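Local coordinates for protein PKS (Streptomyces albus, PDB 4OQJ) that probably catalyses decarboxylative condensation of acyl chains as a ketosynthase domain of the polyketide synthase assembly line that makes the antibiotic oxazolomycin, at residues C183-S188 against S209-M214; A596-Q601 against R631-I636. One frame throughout, in Å; residues are numbered along the deposited sequence.

Interaction 1. Residues C183-S188 against S209-M214; sequences CGPSVS and SGDCTM
Pro185, just before strand 186-190, lies against Asp211 and Cys212, which connect helix 195-209 to strand 214-221. No backbone hydrogen bond joins the two segments. Helix 195-209 ends in a Schellman motif, with Gly210 at positive phi as the C' residue, Asp211 N bonded to Ser206 O and Gly210 N to Leu207 O; beyond it Asp211 and Cys212 point their side chains toward Pro185.

The contact is carried by the CG-CD edge of the Pro185 ring. Its CG sits 3.5 Å from Asp211 CB, and its CD lies 3.7 Å from Asp211 O and 4.2 Å from Cys212 CB. Asp211 thus presents its methylene to the ring. With CG beside the backbone N (chi1 -74°), its carboxylate stays beside the ring, OD2 3.8 Å from Pro185 CG, and OD2 accepts hydrogen bonds from Ser206 OG and from His201 NE2 of the second subunit. Within the turn, Ser186 OG donates to Gly184 O at 3.2 Å, from above the carbonyl plane.

The segment 183-188 also pairs with strand 132-138, and Ser188 joins an antiparallel ladder with a strand of the second subunit, carrying the sheet across the interface. This packing of a helix-to-strand connection against the turn that leads into the strand at the dimer seam belongs to the thiolase-fold core of the ketosynthase dimer.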
loop_
_atom_site.group_PDB
_atom_site.type_symbol
_atom_site.label_atom_id
_atom_site.label_comp_id
_atom_site.label_asym_id
_atom_site.label_seq_id
_atom_site.Cartn_x
_atom_site.Cartn_y
_atom_site.Cartn_z
ATOM N N CYS A 183 9.707 13.012 0.513
ATOM C CA CYS A 183 9.990 12.596 1.885
ATOM C C CYS A 183 8.766 12.074 2.632
ATOM O O CYS A 183 8.856 11.719 3.812
ATOM C CB CYS A 183 10.597 13.760 2.658
ATOM S SG CYS A 183 12.129 14.324 1.909
ATOM N N GLY A 184 7.621 12.048 1.961
ATOM C CA GLY A 184 6.434 11.433 2.532
ATOM C C GLY A 184 6.536 9.918 2.408
ATOM O O GLY A 184 7.547 9.398 1.928
ATOM N N PRO A 185 5.502 9.192 2.846
ATOM C CA PRO A 185 5.506 7.740 2.651
ATOM C C PRO A 185 5.689 7.395 1.189
ATOM O O PRO A 185 4.993 7.953 0.342
ATOM C CB PRO A 185 4.120 7.301 3.116
ATOM C CG PRO A 185 3.571 8.432 3.843
ATOM C CD PRO A 185 4.200 9.672 3.310
ATOM N N SER A 186 6.611 6.486 0.903
ATOM C CA SER A 186 6.872 6.054 -0.452
ATOM C C SER A 186 6.727 4.546 -0.495
ATOM O O SER A 186 7.530 3.806 0.086
ATOM C CB SER A 186 8.257 6.520 -0.892
ATOM O OG SER A 186 8.326 7.952 -0.792
ATOM N N VAL A 187 5.671 4.098 -1.151
ATOM C CA VAL A 187 5.215 2.732 -1.004
ATOM C C VAL A 187 4.871 2.129 -2.361
ATOM O O VAL A 187 4.133 2.726 -3.148
ATOM C CB VAL A 187 3.972 2.663 -0.078
ATOM C CG1 VAL A 187 3.533 1.213 0.154
ATOM C CG2 VAL A 187 4.272 3.330 1.256
ATOM N N SER A 188 5.411 0.953 -2.643
ATOM C CA SER A 188 4.980 0.225 -3.833
ATOM C C SER A 188 3.745 -0.590 -3.485
ATOM O O SER A 188 3.730 -1.358 -2.520
ATOM C CB SER A 188 6.085 -0.662 -4.390
ATOM O OG SER A 188 7.195 0.144 -4.755
ATOM N N SER A 209 -5.009 11.628 6.496
ATOM C CA SER A 209 -4.469 11.275 7.812
ATOM C C SER A 209 -3.321 12.190 8.234
ATOM O O SER A 209 -2.938 12.199 9.400
ATOM C CB SER A 209 -3.958 9.834 7.822
ATOM O OG SER A 209 -4.986 8.913 7.481
ATOM N N GLY A 210 -2.746 12.914 7.275
ATOM C CA GLY A 210 -1.604 13.777 7.531
ATOM C C GLY A 210 -0.217 13.149 7.413
ATOM O O GLY A 210 0.745 13.710 7.922
ATOM N N ASP A 211 -0.090 11.998 6.758
ATOM C CA ASP A 211 1.231 11.465 6.440
ATOM C C ASP A 211 2.018 12.472 5.587
ATOM O O ASP A 211 3.249 12.443 5.568
ATOM C CB ASP A 211 1.156 10.141 5.657
ATOM C CG ASP A 211 0.738 8.941 6.503
ATOM O OD1 ASP A 211 0.756 9.047 7.747
ATOM O OD2 ASP A 211 0.406 7.870 5.893
ATOM N N CYS A 212 1.298 13.314 4.845
ATOM C CA CYS A 212 1.905 14.198 3.847
ATOM C C CYS A 212 0.954 15.318 3.421
ATOM O O CYS A 212 -0.230 15.282 3.732
ATOM C CB CYS A 212 2.341 13.397 2.610
ATOM S SG CYS A 212 1.079 12.360 1.908
ATOM N N THR A 213 1.481 16.307 2.702
ATOM C CA THR A 213 0.670 17.452 2.260
ATOM C C THR A 213 0.371 17.366 0.762
ATOM O O THR A 213 -0.586 17.970 0.279
ATOM C CB THR A 213 1.359 18.791 2.600
ATOM O OG1 THR A 213 2.576 18.934 1.860
ATOM C CG2 THR A 213 1.674 18.853 4.099
HETATM N N MSE A 214 1.175 16.594 0.040
HETATM C CA MSE A 214 0.904 16.253 -1.353
HETATM C C MSE A 214 1.261 14.803 -1.567
HETATM O O MSE A 214 2.046 14.243 -0.808
HETATM C CB MSE A 214 1.716 17.122 -2.321
HETATM C CG MSE A 214 1.245 18.547 -2.488
HETATM SE SE MSE A 214 2.626 19.643 -3.374
HETATM C CE MSE A 214 3.117 18.470 -4.798
#

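Interaction 2. Residues A596-Q601 against R631-I636; sequences AAFAVQ and RLLDGI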
loop_
_atom_site.group_PDB
_atom_site.type_symbol
_atom_site.label_atom_id
_atom_site.label_comp_id
_atom_site.label_asym_id
_atom_site.label_seq_id
_atom_site.Cartn_x
_atom_site.Cartn_y
_atom_site.Cartn_z
ATOM N N ALA A 596 23.805 60.349 -4.752
ATOM C CA ALA A 596 22.605 59.793 -5.351
ATOM C C ALA A 596 22.927 58.525 -6.131
ATOM O O ALA A 596 22.210 57.536 -6.045
ATOM C CB ALA A 596 21.954 60.821 -6.253
ATOM N N ALA A 597 24.019 58.556 -6.886
ATOM C CA ALA A 597 24.430 57.393 -7.664
ATOM C C ALA A 597 24.803 56.249 -6.733
ATOM O O ALA A 597 24.461 55.100 -6.995
ATOM C CB ALA A 597 25.598 57.739 -8.581
ATOM N N PHE A 598 25.497 56.559 -5.641
ATOM C CA PHE A 598 25.812 55.539 -4.649
ATOM C C PHE A 598 24.536 54.910 -4.087
ATOM O O PHE A 598 24.376 53.691 -4.121
ATOM C CB PHE A 598 26.638 56.117 -3.498
ATOM C CG PHE A 598 26.851 55.141 -2.384
ATOM C CD1 PHE A 598 27.856 54.186 -2.462
ATOM C CD2 PHE A 598 26.033 55.151 -1.275
ATOM C CE1 PHE A 598 28.037 53.270 -1.446
ATOM C CE2 PHE A 598 26.214 54.237 -0.259
ATOM C CZ PHE A 598 27.218 53.296 -0.347
ATOM N N ALA A 599 23.641 55.749 -3.569
ATOM C CA ALA A 599 22.408 55.287 -2.921
ATOM C C ALA A 599 21.616 54.304 -3.786
ATOM O O ALA A 599 21.255 53.229 -3.321
ATOM C CB ALA A 599 21.534 56.470 -2.556
ATOM N N VAL A 600 21.354 54.668 -5.034
ATOM C CA VAL A 600 20.612 53.799 -5.940
ATOM C C VAL A 600 21.316 52.458 -6.119
ATOM O O VAL A 600 20.676 51.414 -6.105
ATOM C CB VAL A 600 20.423 54.446 -7.317
ATOM C CG1 VAL A 600 19.658 53.506 -8.262
ATOM C CG2 VAL A 600 19.668 55.746 -7.174
ATOM N N GLN A 601 22.637 52.487 -6.275
ATOM C CA GLN A 601 23.386 51.259 -6.495
ATOM C C GLN A 601 23.443 50.411 -5.226
ATOM O O GLN A 601 23.302 49.196 -5.300
ATOM C CB GLN A 601 24.804 51.571 -6.992
ATOM C CG GLN A 601 24.851 52.051 -8.438
ATOM C CD GLN A 601 26.264 52.337 -8.929
ATOM O OE1 GLN A 601 26.900 51.491 -9.552
ATOM N NE2 GLN A 601 26.745 53.539 -8.668
ATOM N N ARG A 631 31.465 53.550 5.093
ATOM C CA ARG A 631 31.097 52.615 6.154
ATOM C C ARG A 631 30.127 51.560 5.629
ATOM O O ARG A 631 30.269 50.374 5.918
ATOM C CB ARG A 631 30.472 53.352 7.342
ATOM N N LEU A 632 29.138 51.999 4.859
ATOM C CA LEU A 632 28.144 51.088 4.317
ATOM C C LEU A 632 28.810 50.052 3.425
ATOM O O LEU A 632 28.437 48.881 3.448
ATOM C CB LEU A 632 27.077 51.856 3.536
ATOM C CG LEU A 632 26.024 52.575 4.379
ATOM C CD1 LEU A 632 25.124 53.437 3.502
ATOM C CD2 LEU A 632 25.188 51.579 5.175
ATOM N N LEU A 633 29.797 50.488 2.642
ATOM C CA LEU A 633 30.532 49.577 1.776
ATOM C C LEU A 633 31.335 48.588 2.609
ATOM O O LEU A 633 31.451 47.418 2.246
ATOM C CB LEU A 633 31.452 50.343 0.830
ATOM C CG LEU A 633 30.784 51.005 -0.378
ATOM C CD1 LEU A 633 31.814 51.762 -1.184
ATOM C CD2 LEU A 633 30.070 49.985 -1.273
ATOM N N ASP A 634 31.886 49.062 3.725
ATOM C CA ASP A 634 32.619 48.197 4.644
ATOM C C ASP A 634 31.698 47.160 5.274
ATOM O O ASP A 634 32.054 45.990 5.383
ATOM C CB ASP A 634 33.296 49.025 5.741
ATOM C CG ASP A 634 34.633 49.585 5.306
ATOM O OD1 ASP A 634 35.550 48.785 5.024
ATOM O OD2 ASP A 634 34.778 50.826 5.262
ATOM N N GLY A 635 30.511 47.605 5.676
ATOM C CA GLY A 635 29.530 46.748 6.312
ATOM C C GLY A 635 29.109 45.552 5.480
ATOM O O GLY A 635 28.937 44.461 6.016
ATOM N N ILE A 636 28.927 45.748 4.178
ATOM C CA ILE A 636 28.595 44.638 3.282
ATOM C C ILE A 636 29.860 43.983 2.735
ATOM O O ILE A 636 29.791 43.085 1.903
ATOM C CB ILE A 636 27.714 45.093 2.087
ATOM C CG1 ILE A 636 28.476 46.064 1.172
ATOM C CG2 ILE A 636 26.421 45.711 2.593
ATOM C CD1 ILE A 636 27.769 46.353 -0.148
#
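Apolar packing accounts for the contact between Phe598, on helix 594-610, and the neighbouring leucines Leu632 and Leu633, on helix 627-635. The helices stay well apart at this level, with Phe598 CA 10.0 Å from Leu633 CA, and the phenylalanine spans the gap. Its ring is swung out from its own helix by a chi1 of 174°, which sets CG anti to the backbone N and brings the far edge of the ring up to the leucines.

Both leucines meet that edge near the ring plane. Leu633 comes alongside CE1, its branch point CG 3.7 Å away and CD2 at 3.9 Å, the two side chains running past each other in opposite directions. Leu632 takes the other side of the ring tip: its CD1 lies in the ring plane 4.0 Å from CE2, while its CB approaches CZ at 4.1 Å. The ring edge is therefore held between two branched side chains. Cys577 of helix 568-581 touches both Phe598 and Leu632, and Tyr602, one turn further along helix 594-610, also packs on Leu632.

No hydrogen bond crosses between the two segments. Gln601 folds back on its own helix, its NE2 donating to Ala597 O at 3.2 Å with an N-H...O angle of 161°. The same carbonyl receives the helical bond from Gln601 N on the opposite face of its plane. Gln601 OE1 accepts from Val551 N, so the buried amide also ties the helix to the chain that follows strand 547-549.

This is plain helix-helix packing through an aromatic side chain and an adjacent leucine pair, part of an apolar cluster, with Leu632 partly exposed, where helices 568-581, 594-610 and 627-635 meet.

Interactions 1 and 2 belong to separate parts of an elongated chain, their centres about 48 Å apart and their nearest atoms about 34 Å apart, and they share no secondary-structure elements. The centre of interaction 1 lies about 18 Å, and that of interaction 2 about 45 Å, from the centre of the chain. Both are largely buried and bury similar small areas, without a hydrogen bond between their segments. The chemistry differs: a proline ring rests on the methylene of an aspartate whose carboxylate is bonded both to its own helix and to the second subunit, whereas the peripheral contact is wholly hydrophobic, between helices, and touched by no second subunit.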